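Local coordinates for ubiquitin domain-containing protein DSK2,putative (PDB 6JL3) that probably acts as a ubiquitin shuttle factor whose ubiquitin-like domain recognises proteasomal receptors, at residues A20-P23 and D24-V27; T26-D29 and L30-C34. All blocks are in the same frame, centred on the assembly; numbering follows the deposited sequence.

Interactions 1 and 2 follow one another along the chain and share Thr26 and Val27; their centres lie about 8 Å apart. Interaction 1 (20-23 with 24-27) is the turn that takes the chain from the end of edge strand 15-21 to the helix, and interaction 2 (26-29 with 30-34) is the start and body of helix 27-35, which packs on the mixed sheet in the beta-grasp fold of the ubiquitin family. They meet in apolar packing: Ile21 and Ile25 lie against Leu30 and Ile33, with Ile25 CD1 3.8 Å from Ile33 CD1. The connection thus contributes side chains to the same core that the helix covers.

Interaction 1: residues A20-P23 and D24-V27; sequences AIEP and DITV
Ile25 folds back over the type I turn Glu22 to Ile25 and reaches the end of strand 15-21. From CB, its two branches part around the carbonyl oxygen of Glu22: CG1 comes within 3.4 Å of Glu22 O and CG2 within 3.5 Å of the same atom. With CG1 set between its own backbone N and carbonyl carbon (chi1 65°), the longer branch runs back toward the strand, and its tip, CD1, ends 4.1 Å from Ile21 CB, the two isoleucines crossing at about a right angle. The same residue closes the turn through its backbone, Ile25 N donating to Glu22 O in a long, weak bond of 3.3 Å that is nonetheless almost straight at 175°. Pro23 suits the second position of this turn, since its ring holds phi at -67°. Glu22 and Asp24 are exposed; the bent Glu22 chain brings OE2 alongside Ile25 CG2, and Asp24 OD1 lies 3.6 Å from Glu22 CB. The backbone carbonyl, Asp24 O, accepts from Ser59 OG. The weak turn bond is thus supplemented by the backbone bond of Ile25 with Leu60 and by beta-branched Ile25 packing with buried Ile21 and Leu60 at the edge of the core.

Interaction 2: residues T26-D29 and L30-C34; sequences TVLD and LKKIC
Leu28 and Lys32, one helical turn apart, meet along the outer side of helix 27-35, where aliphatic and charged contacts combine. The extended Lys32 chain runs back past Leu28, placing its CE 4.0 Å from Leu28 CG, and a water joins the opposite charges by donating to Asp29 OD1 at 2.7 Å and accepting from Lys32 NZ at 3.0 Å. The bridge is indirect, as Asp29 OD1 and Lys32 NZ are themselves 5.0 Å apart.

Regular helical bonds join the two segments: Leu30 N to Thr26 O, Lys31 N to Val27 O at 2.8 Å, Lys32 N to Leu28 O and Ile33 N to Asp29 O.

At the start of the helix, Thr26 and Asp29 form a capping box. Thr26 OG1 accepts from Asp29 N at 3.0 Å, and in return Thr26 N donates a hydrogen bond to Asp29 OD2, also at 3.0 Å and nearly straight at 170°. This second bond meets the carboxylate on its anti side, tilted 34° out of plane. Asp29 CG stands beside its own backbone N (chi1 -73°), which turns the acid back toward Thr26. The short hydroxyl thus takes a first-turn N-H while the carboxylate takes that of the N-cap residue, and the negative charge would be expected to suit the positive end of the helix dipole.

Lys31 instead turns inward along the helix, its ammonium group, NZ, forming a salt bridge with Asp56 OD1. The branched apolar side chains of Leu30 and Ile33 suit a helix face turned to the sheet: Leu30 reaches Phe9 of strand 5-11 and Ile47 of strand 45-49, Ile33 lies on Val19 of strand 15-21, and Val27 meets Leu54 and Leu60 beside the capped end.

Interaction 1: residues A20-P23 and D24-V27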
# COMPACT_ATOMS: atom_id res chain seq x y z
N ALA A 20 -0.44 9.61 3.77
CA ALA A 20 -1.17 10.49 2.87
C ALA A 20 -0.46 10.46 1.52
O ALA A 20 0.71 10.84 1.43
CB ALA A 20 -1.22 11.91 3.42
N ILE A 21 -1.17 9.99 0.50
CA ILE A 21 -0.58 9.71 -0.80
C ILE A 21 -1.42 10.34 -1.90
O ILE A 21 -2.62 10.57 -1.74
CB ILE A 21 -0.46 8.19 -1.03
CG1 ILE A 21 -1.84 7.52 -1.00
CG2 ILE A 21 0.45 7.56 0.01
CD1 ILE A 21 -1.82 6.07 -1.45
N GLU A 22 -0.78 10.62 -3.03
CA GLU A 22 -1.53 10.98 -4.22
C GLU A 22 -2.22 9.74 -4.76
O GLU A 22 -1.59 8.69 -4.87
CB GLU A 22 -0.59 11.53 -5.28
CG GLU A 22 -0.19 12.95 -5.02
CD GLU A 22 1.17 13.06 -4.38
OE1 GLU A 22 1.56 14.20 -4.03
OE2 GLU A 22 1.87 12.03 -4.24
N PRO A 23 -3.52 9.82 -5.10
CA PRO A 23 -4.25 8.59 -5.46
C PRO A 23 -3.79 7.93 -6.75
O PRO A 23 -4.17 6.78 -6.99
CB PRO A 23 -5.71 9.06 -5.56
CG PRO A 23 -5.65 10.53 -5.69
CD PRO A 23 -4.41 10.98 -4.98
N ASP A 24 -2.99 8.61 -7.58
CA ASP A 24 -2.58 8.05 -8.87
C ASP A 24 -1.14 7.54 -8.88
O ASP A 24 -0.63 7.20 -9.95
CB ASP A 24 -2.82 9.04 -10.00
CG ASP A 24 -2.17 10.39 -9.76
OD1 ASP A 24 -1.67 10.65 -8.65
OD2 ASP A 24 -2.18 11.21 -10.71
N ILE A 25 -0.47 7.46 -7.73
CA ILE A 25 0.84 6.83 -7.71
C ILE A 25 0.69 5.35 -8.09
O ILE A 25 -0.41 4.78 -8.05
CB ILE A 25 1.55 6.99 -6.35
CG1 ILE A 25 0.80 6.24 -5.25
CG2 ILE A 25 1.74 8.47 -6.02
CD1 ILE A 25 1.56 6.20 -3.93
N THR A 26 1.80 4.72 -8.44
CA THR A 26 1.74 3.30 -8.77
C THR A 26 1.84 2.45 -7.50
O THR A 26 2.25 2.92 -6.43
CB THR A 26 2.87 2.90 -9.71
OG1 THR A 26 4.12 3.10 -9.02
CG2 THR A 26 2.82 3.71 -10.99
N VAL A 27 1.51 1.17 -7.65
CA VAL A 27 1.71 0.20 -6.57
C VAL A 27 3.17 0.16 -6.14
O VAL A 27 3.47 0.10 -4.94
CB VAL A 27 1.19 -1.18 -7.02
CG1 VAL A 27 1.56 -2.26 -6.02
CG2 VAL A 27 -0.31 -1.11 -7.24

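Interaction 2: residues T26-D29 and L30-C34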
# COMPACT_ATOMS: atom_id res chain seq x y z
N THR A 26 1.80 4.72 -8.44
CA THR A 26 1.74 3.30 -8.77
C THR A 26 1.84 2.45 -7.50
O THR A 26 2.25 2.92 -6.43
CB THR A 26 2.87 2.90 -9.71
OG1 THR A 26 4.12 3.10 -9.02
CG2 THR A 26 2.82 3.71 -10.99
N VAL A 27 1.51 1.17 -7.65
CA VAL A 27 1.71 0.20 -6.57
C VAL A 27 3.17 0.16 -6.14
O VAL A 27 3.47 0.10 -4.94
CB VAL A 27 1.19 -1.18 -7.02
CG1 VAL A 27 1.56 -2.26 -6.02
CG2 VAL A 27 -0.31 -1.11 -7.24
N LEU A 28 4.10 0.19 -7.09
CA LEU A 28 5.51 0.21 -6.74
C LEU A 28 5.86 1.46 -5.93
O LEU A 28 6.59 1.38 -4.94
CB LEU A 28 6.38 0.10 -7.99
CG LEU A 28 7.88 0.03 -7.72
CD1 LEU A 28 8.25 -1.16 -6.84
CD2 LEU A 28 8.68 -0.01 -9.04
N ASP A 29 5.34 2.63 -6.34
CA ASP A 29 5.53 3.84 -5.55
C ASP A 29 5.05 3.63 -4.12
O ASP A 29 5.68 4.08 -3.16
CB ASP A 29 4.72 5.01 -6.15
CG ASP A 29 5.29 5.57 -7.44
OD1 ASP A 29 6.51 5.51 -7.68
OD2 ASP A 29 4.48 6.12 -8.23
N LEU A 30 3.88 3.00 -3.97
CA LEU A 30 3.31 2.75 -2.65
C LEU A 30 4.17 1.78 -1.85
O LEU A 30 4.34 1.98 -0.64
CB LEU A 30 1.88 2.23 -2.82
CG LEU A 30 1.08 2.02 -1.54
CD1 LEU A 30 0.99 3.32 -0.75
CD2 LEU A 30 -0.30 1.48 -1.85
N LYS A 31 4.74 0.75 -2.48
CA LYS A 31 5.66 -0.13 -1.78
C LYS A 31 6.89 0.64 -1.29
O LYS A 31 7.39 0.38 -0.19
CB LYS A 31 6.09 -1.28 -2.68
CG LYS A 31 5.01 -2.30 -2.96
CD LYS A 31 5.51 -3.44 -3.84
CE LYS A 31 4.47 -4.53 -3.96
NZ LYS A 31 4.87 -5.57 -4.94
N LYS A 32 7.41 1.56 -2.10
CA LYS A 32 8.54 2.37 -1.67
C LYS A 32 8.19 3.19 -0.43
O LYS A 32 9.00 3.31 0.49
CB LYS A 32 9.04 3.25 -2.81
CG LYS A 32 9.71 2.45 -3.91
CD LYS A 32 9.95 3.27 -5.16
CE LYS A 32 10.70 2.44 -6.20
NZ LYS A 32 10.92 3.19 -7.46
N ILE A 33 6.97 3.73 -0.39
CA ILE A 33 6.50 4.42 0.81
C ILE A 33 6.44 3.45 1.99
O ILE A 33 6.90 3.76 3.09
CB ILE A 33 5.13 5.08 0.54
CG1 ILE A 33 5.27 6.24 -0.44
CG2 ILE A 33 4.50 5.55 1.85
CD1 ILE A 33 3.93 6.77 -0.96
N CYS A 34 5.88 2.26 1.78
CA CYS A 34 5.76 1.29 2.86
C CYS A 34 7.12 0.93 3.42
O CYS A 34 7.28 0.76 4.64
CB CYS A 34 5.03 0.04 2.38
SG CYS A 34 3.27 0.24 2.15
O HOH W 1 8.16 3.57 -8.47